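Local coordinates for protein alpha,alpha-trehalose-phosphate synthase (UDP-forming) (Burkholderia multivorans, PDB 5UOF) that belongs to glycosyltransferase family 20, enzymes of the GT-B fold built from two Rossmann-like domains, at residues L395-G400 with L410-D415; F185-D190 with L221-R226. One frame throughout, in Å; residues are numbered along the deposited sequence.

Contact 1 (L395-G400 with L410-D415)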
ATOM      1  N   LEU A 395     -13.716 -10.323  12.869  1.00  9.15           N
ATOM      2  CA  LEU A 395     -12.363 -10.520  12.341  1.00  8.58           C
ATOM      3  C   LEU A 395     -12.116  -9.606  11.155  1.00 10.65           C
ATOM      4  O   LEU A 395     -12.947  -9.531  10.248  1.00 12.06           O
ATOM      5  CB  LEU A 395     -12.156 -11.980  11.912  1.00 10.09           C
ATOM      6  CG  LEU A 395     -10.782 -12.357  11.341  1.00 12.12           C
ATOM      7  CD1 LEU A 395      -9.701 -12.113  12.359  1.00 10.37           C
ATOM      8  CD2 LEU A 395     -10.758 -13.825  10.913  1.00 10.51           C
ATOM      9  N   SER A 396     -10.951  -8.950  11.140  1.00 10.48           N
ATOM     10  CA  SER A 396     -10.559  -8.117  10.007  1.00 10.30           C
ATOM     11  C   SER A 396     -10.288  -8.958   8.766  1.00 10.58           C
ATOM     12  O   SER A 396      -9.590  -9.974   8.827  1.00 10.79           O
ATOM     13  CB  SER A 396      -9.290  -7.337  10.350  1.00 12.03           C
ATOM     14  OG  SER A 396      -8.724  -6.754   9.180  1.00 12.79           O
ATOM     15  N   GLU A 397     -10.801  -8.499   7.623  1.00 10.89           N
ATOM     16  CA  GLU A 397     -10.525  -9.160   6.355  1.00  9.69           C
ATOM     17  C   GLU A 397      -9.066  -9.049   5.935  1.00 12.86           C
ATOM     18  O   GLU A 397      -8.679  -9.703   4.965  1.00 12.00           O
ATOM     19  CB  GLU A 397     -11.399  -8.577   5.247  1.00 12.42           C
ATOM     20  CG  GLU A 397     -11.159  -7.117   4.981  1.00 16.67           C
ATOM     21  CD  GLU A 397     -11.956  -6.650   3.781  1.00 25.52           C
ATOM     22  OE1 GLU A 397     -11.469  -6.800   2.641  1.00 26.60           O
ATOM     23  OE2 GLU A 397     -13.085  -6.168   3.986  1.00 22.86           O
ATOM     24  N   PHE A 398      -8.275  -8.210   6.599  1.00  8.92           N
ATOM     25  CA  PHE A 398      -6.855  -8.076   6.286  1.00 11.11           C
ATOM     26  C   PHE A 398      -5.969  -8.894   7.208  1.00 10.60           C
ATOM     27  O   PHE A 398      -4.735  -8.737   7.166  1.00  9.74           O
ATOM     28  CB  PHE A 398      -6.433  -6.618   6.351  1.00  9.31           C
ATOM     29  CG  PHE A 398      -7.221  -5.715   5.433  1.00 10.65           C
ATOM     30  CD1 PHE A 398      -7.075  -5.804   4.061  1.00 17.62           C
ATOM     31  CD2 PHE A 398      -8.099  -4.779   5.956  1.00 14.69           C
ATOM     32  CE1 PHE A 398      -7.790  -4.961   3.215  1.00 20.55           C
ATOM     33  CE2 PHE A 398      -8.822  -3.941   5.121  1.00 15.78           C
ATOM     34  CZ  PHE A 398      -8.667  -4.032   3.758  1.00 15.32           C
ATOM     35  N   ALA A 399      -6.557  -9.732   8.052  1.00 11.01           N
ATOM     36  CA  ALA A 399      -5.796 -10.720   8.812  1.00 10.74           C
ATOM     37  C   ALA A 399      -5.711 -12.005   8.002  1.00 10.87           C
ATOM     38  O   ALA A 399      -6.691 -12.429   7.379  1.00 12.01           O
ATOM     39  CB  ALA A 399      -6.449 -10.991  10.168  1.00  8.13           C
ATOM     40  N   GLY A 400      -4.523 -12.611   7.984  1.00 10.05           N
ATOM     41  CA  GLY A 400      -4.353 -13.843   7.233  1.00 11.18           C
ATOM     42  C   GLY A 400      -5.347 -14.919   7.623  1.00  9.15           C
ATOM     43  O   GLY A 400      -5.750 -15.735   6.786  1.00 12.32           O
ATOM     44  N   LEU A 410     -16.704 -11.109   9.246  1.00 11.82           N
ATOM     45  CA  LEU A 410     -15.560 -10.432   8.642  1.00 11.79           C
ATOM     46  C   LEU A 410     -15.882  -8.965   8.411  1.00 14.97           C
ATOM     47  O   LEU A 410     -16.953  -8.634   7.891  1.00 14.63           O
ATOM     48  CB  LEU A 410     -15.189 -11.087   7.316  1.00 13.83           C
ATOM     49  CG  LEU A 410     -14.778 -12.549   7.477  1.00 25.34           C
ATOM     50  CD1 LEU A 410     -14.821 -13.270   6.137  1.00 37.51           C
ATOM     51  CD2 LEU A 410     -13.380 -12.631   8.109  1.00 22.39           C
ATOM     52  N   VAL A 411     -14.943  -8.084   8.766  1.00 10.58           N
ATOM     53  CA  VAL A 411     -15.175  -6.651   8.626  1.00 11.08           C
ATOM     54  C   VAL A 411     -13.947  -5.964   8.040  1.00 12.63           C
ATOM     55  O   VAL A 411     -12.817  -6.461   8.102  1.00 12.05           O
ATOM     56  CB  VAL A 411     -15.546  -5.982   9.965  1.00 12.43           C
ATOM     57  CG1 VAL A 411     -16.837  -6.577  10.504  1.00 13.51           C
ATOM     58  CG2 VAL A 411     -14.417  -6.150  10.973  1.00 15.74           C
ATOM     59  N   ASN A 412     -14.194  -4.798   7.476  1.00 13.93           N
ATOM     60  CA  ASN A 412     -13.131  -3.915   7.036  1.00 14.45           C
ATOM     61  C   ASN A 412     -12.899  -2.899   8.145  1.00 14.05           C
ATOM     62  O   ASN A 412     -13.779  -2.064   8.397  1.00 12.94           O
ATOM     63  CB  ASN A 412     -13.530  -3.221   5.730  1.00 10.45           C
ATOM     64  CG  ASN A 412     -12.405  -2.378   5.139  1.00 12.35           C
ATOM     65  OD1 ASN A 412     -11.602  -1.810   5.867  1.00 12.53           O
ATOM     66  ND2 ASN A 412     -12.366  -2.275   3.809  1.00 14.62           N
ATOM     67  N   PRO A 413     -11.756  -2.925   8.834  1.00 13.11           N
ATOM     68  CA  PRO A 413     -11.574  -2.035   9.995  1.00 11.71           C
ATOM     69  C   PRO A 413     -11.480  -0.561   9.635  1.00 15.62           C
ATOM     70  O   PRO A 413     -11.577   0.281  10.542  1.00 20.87           O
ATOM     71  CB  PRO A 413     -10.271  -2.543  10.631  1.00 15.95           C
ATOM     72  CG  PRO A 413      -9.526  -3.188   9.502  1.00 16.70           C
ATOM     73  CD  PRO A 413     -10.578  -3.772   8.584  1.00 15.96           C
ATOM     74  N   TYR A 414     -11.328  -0.217   8.354  1.00 14.28           N
ATOM     75  CA  TYR A 414     -11.418   1.168   7.914  1.00 15.41           C
ATOM     76  C   TYR A 414     -12.854   1.654   7.807  1.00 16.98           C
ATOM     77  O   TYR A 414     -13.079   2.819   7.479  1.00 19.31           O
ATOM     78  CB  TYR A 414     -10.720   1.337   6.573  1.00 13.77           C
ATOM     79  CG  TYR A 414      -9.243   1.058   6.694  1.00 18.05           C
ATOM     80  CD1 TYR A 414      -8.365   2.057   7.102  1.00 22.00           C
ATOM     81  CD2 TYR A 414      -8.732  -0.208   6.442  1.00 12.92           C
ATOM     82  CE1 TYR A 414      -7.013   1.815   7.225  1.00 24.79           C
ATOM     83  CE2 TYR A 414      -7.361  -0.464   6.563  1.00 14.32           C
ATOM     84  CZ  TYR A 414      -6.518   0.550   6.960  1.00 21.16           C
ATOM     85  OH  TYR A 414      -5.170   0.329   7.080  1.00 20.22           O
ATOM     86  N   ASP A 415     -13.820   0.793   8.083  1.00 16.19           N
ATOM     87  CA  ASP A 415     -15.234   1.138   8.049  1.00 13.63           C
ATOM     88  C   ASP A 415     -15.740   0.998   9.483  1.00 13.94           C
ATOM     89  O   ASP A 415     -16.208  -0.069   9.880  1.00 14.21           O
ATOM     90  CB  ASP A 415     -15.951   0.225   7.072  1.00 15.83           C
ATOM     91  CG  ASP A 415     -17.401   0.598   6.863  1.00 15.68           C
ATOM     92  OD1 ASP A 415     -17.951   1.416   7.638  1.00 19.43           O
ATOM     93  OD2 ASP A 415     -17.997   0.062   5.904  1.00 19.11           O
TER
HETATM   94  O   HOH W   1     -14.200  -4.640   2.245  0.58 16.71           O

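Contact 2 (F185-D190 with L221-R226)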
ATOM      1  N   PHE A 185      17.552 -12.383  -2.516  1.00 19.38           N
ATOM      2  CA  PHE A 185      17.828 -13.136  -1.292  1.00 16.93           C
ATOM      3  C   PHE A 185      16.807 -14.243  -1.080  1.00 17.15           C
ATOM      4  O   PHE A 185      17.159 -15.371  -0.697  1.00 19.11           O
ATOM      5  CB  PHE A 185      17.818 -12.205  -0.084  1.00 19.71           C
ATOM      6  CG  PHE A 185      18.922 -11.187  -0.082  1.00 20.80           C
ATOM      7  CD1 PHE A 185      20.085 -11.385  -0.810  1.00 24.65           C
ATOM      8  CD2 PHE A 185      18.799 -10.039   0.685  1.00 20.46           C
ATOM      9  CE1 PHE A 185      21.101 -10.444  -0.789  1.00 27.29           C
ATOM     10  CE2 PHE A 185      19.809  -9.091   0.706  1.00 17.91           C
ATOM     11  CZ  PHE A 185      20.959  -9.295  -0.029  1.00 20.31           C
ATOM     12  N   MET A 186      15.535 -13.939  -1.323  1.00 16.37           N
ATOM     13  CA  MET A 186      14.482 -14.920  -1.116  1.00 14.46           C
ATOM     14  C   MET A 186      14.611 -16.080  -2.080  1.00 15.22           C
ATOM     15  O   MET A 186      14.221 -17.204  -1.747  1.00 18.87           O
ATOM     16  CB  MET A 186      13.124 -14.239  -1.251  1.00 14.08           C
ATOM     17  CG  MET A 186      12.923 -13.239  -0.134  1.00 14.14           C
ATOM     18  SD  MET A 186      11.399 -12.308  -0.202  1.00 18.49           S
ATOM     19  CE  MET A 186      10.189 -13.607   0.124  1.00 19.58           C
ATOM     20  N   CYS A 187      15.170 -15.844  -3.259  1.00 14.73           N
ATOM     21  CA  CYS A 187      15.403 -16.940  -4.192  1.00 16.28           C
ATOM     22  C   CYS A 187      16.636 -17.769  -3.852  1.00 19.21           C
ATOM     23  O   CYS A 187      16.898 -18.746  -4.553  1.00 20.49           O
ATOM     24  CB  CYS A 187      15.517 -16.406  -5.620  1.00 16.54           C
ATOM     25  SG  CYS A 187      13.967 -15.681  -6.187  1.00 18.21           S
ATOM     26  N   ALA A 188      17.392 -17.416  -2.812  1.00 15.10           N
ATOM     27  CA  ALA A 188      18.476 -18.286  -2.362  1.00 16.28           C
ATOM     28  C   ALA A 188      17.968 -19.504  -1.598  1.00 17.75           C
ATOM     29  O   ALA A 188      18.708 -20.486  -1.462  1.00 20.56           O
ATOM     30  CB  ALA A 188      19.456 -17.493  -1.493  1.00 16.66           C
ATOM     31  N   TYR A 189      16.729 -19.456  -1.107  1.00 16.75           N
ATOM     32  CA  TYR A 189      16.089 -20.588  -0.448  1.00 22.47           C
ATOM     33  C   TYR A 189      15.595 -21.610  -1.465  1.00 25.27           C
ATOM     34  O   TYR A 189      15.152 -21.261  -2.561  1.00 20.56           O
ATOM     35  CB  TYR A 189      14.906 -20.108   0.408  1.00 14.50           C
ATOM     36  CG  TYR A 189      15.336 -19.208   1.540  1.00 14.35           C
ATOM     37  CD1 TYR A 189      15.800 -19.752   2.735  1.00 17.81           C
ATOM     38  CD2 TYR A 189      15.298 -17.812   1.414  1.00 16.73           C
ATOM     39  CE1 TYR A 189      16.215 -18.945   3.782  1.00 16.67           C
ATOM     40  CE2 TYR A 189      15.724 -16.992   2.453  1.00 18.61           C
ATOM     41  CZ  TYR A 189      16.191 -17.567   3.632  1.00 19.73           C
ATOM     42  OH  TYR A 189      16.628 -16.778   4.674  1.00 16.99           O
ATOM     43  N   ASP A 190      15.671 -22.894  -1.089  1.00 17.50           N
ATOM     44  CA  ASP A 190      15.025 -23.926  -1.892  1.00 17.35           C
ATOM     45  C   ASP A 190      13.520 -23.933  -1.691  1.00 19.20           C
ATOM     46  O   ASP A 190      12.780 -24.327  -2.599  1.00 21.73           O
ATOM     47  CB  ASP A 190      15.591 -25.300  -1.549  1.00 18.42           C
ATOM     48  CG  ASP A 190      17.075 -25.348  -1.727  1.00 21.84           C
ATOM     49  OD1 ASP A 190      17.524 -25.285  -2.890  1.00 24.47           O
ATOM     50  OD2 ASP A 190      17.782 -25.389  -0.702  1.00 25.60           O
ATOM     51  N   LEU A 221       9.272 -22.023  -9.065  1.00 25.00           N
ATOM     52  CA  LEU A 221       9.742 -20.769  -9.638  1.00 22.62           C
ATOM     53  C   LEU A 221      11.199 -20.920 -10.048  1.00 25.10           C
ATOM     54  O   LEU A 221      12.023 -21.409  -9.266  1.00 26.64           O
ATOM     55  CB  LEU A 221       9.587 -19.613  -8.649  1.00 24.35           C
ATOM     56  CG  LEU A 221       8.434 -18.654  -8.936  1.00 33.07           C
ATOM     57  CD1 LEU A 221       7.162 -19.427  -9.241  1.00 34.67           C
ATOM     58  CD2 LEU A 221       8.216 -17.704  -7.766  1.00 26.09           C
ATOM     59  N   HIS A 222      11.511 -20.509 -11.271  1.00 22.14           N
ATOM     60  CA  HIS A 222      12.878 -20.519 -11.779  1.00 25.92           C
ATOM     61  C   HIS A 222      13.348 -19.074 -11.864  1.00 25.87           C
ATOM     62  O   HIS A 222      12.879 -18.316 -12.718  1.00 23.92           O
ATOM     63  CB  HIS A 222      12.946 -21.210 -13.134  1.00 32.75           C
ATOM     64  CG  HIS A 222      12.482 -22.629 -13.098  1.00 37.04           C
ATOM     65  ND1 HIS A 222      13.348 -23.698 -13.186  1.00 40.85           N
ATOM     66  CD2 HIS A 222      11.243 -23.158 -12.956  1.00 38.71           C
ATOM     67  CE1 HIS A 222      12.662 -24.825 -13.111  1.00 40.98           C
ATOM     68  NE2 HIS A 222      11.382 -24.525 -12.971  1.00 40.32           N
ATOM     69  N   ALA A 223      14.265 -18.696 -10.977  1.00 20.35           N
ATOM     70  CA  ALA A 223      14.672 -17.303 -10.872  1.00 22.96           C
ATOM     71  C   ALA A 223      16.035 -17.228 -10.207  1.00 24.24           C
ATOM     72  O   ALA A 223      16.353 -18.027  -9.319  1.00 22.59           O
ATOM     73  CB  ALA A 223      13.646 -16.474 -10.081  1.00 22.75           C
ATOM     74  N   HIS A 224      16.823 -16.239 -10.638  1.00 23.42           N
ATOM     75  CA  HIS A 224      18.166 -16.001 -10.110  1.00 25.84           C
ATOM     76  C   HIS A 224      19.000 -17.280 -10.129  1.00 28.98           C
ATOM     77  O   HIS A 224      19.727 -17.592  -9.182  1.00 29.83           O
ATOM     78  CB  HIS A 224      18.104 -15.405  -8.703  1.00 24.67           C
ATOM     79  CG  HIS A 224      17.585 -14.000  -8.665  1.00 23.14           C
ATOM     80  ND1 HIS A 224      18.343 -12.915  -9.057  1.00 28.11           N
ATOM     81  CD2 HIS A 224      16.384 -13.502  -8.286  1.00 23.76           C
ATOM     82  CE1 HIS A 224      17.630 -11.812  -8.917  1.00 26.15           C
ATOM     83  NE2 HIS A 224      16.439 -12.139  -8.450  1.00 24.62           N
ATOM     84  N   GLY A 225      18.881 -18.031 -11.224  1.00 31.74           N
ATOM     85  CA  GLY A 225      19.622 -19.259 -11.417  1.00 32.83           C
ATOM     86  C   GLY A 225      19.268 -20.391 -10.483  1.00 35.53           C
ATOM     87  O   GLY A 225      20.023 -21.362 -10.401  1.00 37.15           O
ATOM     88  N   ARG A 226      18.145 -20.311  -9.777  1.00 27.12           N
ATOM     89  CA  ARG A 226      17.759 -21.337  -8.823  1.00 26.65           C
ATOM     90  C   ARG A 226      16.324 -21.778  -9.089  1.00 29.76           C
ATOM     91  O   ARG A 226      15.565 -21.110  -9.794  1.00 30.73           O
ATOM     92  CB  ARG A 226      17.916 -20.834  -7.383  1.00 28.64           C
ATOM     93  CG  ARG A 226      19.344 -20.362  -7.062  1.00 35.43           C
ATOM     94  CD  ARG A 226      19.524 -20.082  -5.577  1.00 40.37           C
ATOM     95  NE  ARG A 226      19.138 -21.232  -4.763  1.00 43.22           N
ATOM     96  CZ  ARG A 226      19.980 -22.183  -4.375  1.00 43.08           C
ATOM     97  NH1 ARG A 226      21.259 -22.125  -4.725  1.00 47.22           N
ATOM     98  NH2 ARG A 226      19.549 -23.195  -3.641  1.00 44.61           N
TER
HETATM   99  O   HOH W   2      16.700 -22.317  -4.708  1.00 30.10           O

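Contact 1 (L395-G400 with L410-D415)
The last two strands of the six-stranded parallel sheet, 392-396 and the outermost 409-411, run side by side and then part into loops. V411 N gives a hydrogen bond to L395 O (2.9 Å), and V411 O takes one from E397 N (2.9 Å). On one face L395 and L410 lie alongside each other, pointing the same way, with their CD2 methyls 4.0 Å apart; on the other, V411 packs against helix 416-428. Past the strands, F398 turns its ring edge to the second loop: CE2 lies 3.6 Å from N412 OD1, near the ring plane, and CD2 meets P413 CD. E397 CG sits 3.9 Å above the centre of that ring, brought there by a chi1 of 62° that sets it between backbone N and carbonyl carbon. S396 OG, also hydrogen-bonded to P369 O, closes an ST turn with F398 N, and N412 OD1 an Asx turn with Y414 N (3.0 Å). Water 1 donates to E397 OE2 and weakly accepts from N412 ND2. E397 OE1 forms a salt bridge with R174 of the second subunit and N412 ND2 a hydrogen bond to its carbonyl, so carboxylate and amide both face that subunit.

Contact 2 (F185-D190 with L221-R226)
The guanidinium of R226 has A188 O over one face, 3.6 Å from CZ, while C187 O and D190 OD1 lie at its edge, near the plane. D190 completes a salt bridge, OD1 to NH2 at 3.0 Å, but the hydrogen bond within it is weak, bent to 122° at the hydrogen, and the carboxylate and guanidinium planes stand 56° apart. D190 OD2 has other partners, a salt bridge to R151 and the backbone N of I159; R151 NE also donates to A188 O. The H224 imidazole receives C187 SG at its edge, 3.9 Å from CD2. The same sulfur touches A223 CB at 4.0 Å. H224 and G225, both at positive phi, are the central residues of the type I' turn that closes the hairpin of strands 221-223 and 226-232 near one end of the mixed sheet. That hairpin lies against the chain leaving helix 179-186 toward strand 191-194. R226 CD comes 3.1 Å from C187 O, and the bend at chi3 (54°) swings NE and the guanidinium toward A188 O and D190. Water 2 accepts from R226 NE at 2.7 Å and lies 2.8 Å from Y189 O, to which it can donate.

How the contacts relate
Contact 2 comes first along the chain and closes before contact 1 opens. Their centres lie 33 Å apart, with about 16 Å between nearest atoms, and they do not touch. Each belongs to a different sheet: contact 2 joins the end of helix 179-186 to the hairpin at one side of the ten-stranded mixed sheet, while 395-400 with 410-415 lies at an outer edge of the six-stranded parallel one. Two such sheets, each flanked by helices, fit the paired Rossmann-like domains of the GT-B fold, so the contacts probably belong to different domains. Their surroundings differ too. The second subunit reaches contact 1, whereas no other protein chain of the assembly touches the segments of contact 2, whose neighbours include helices 146-152 and 197-209.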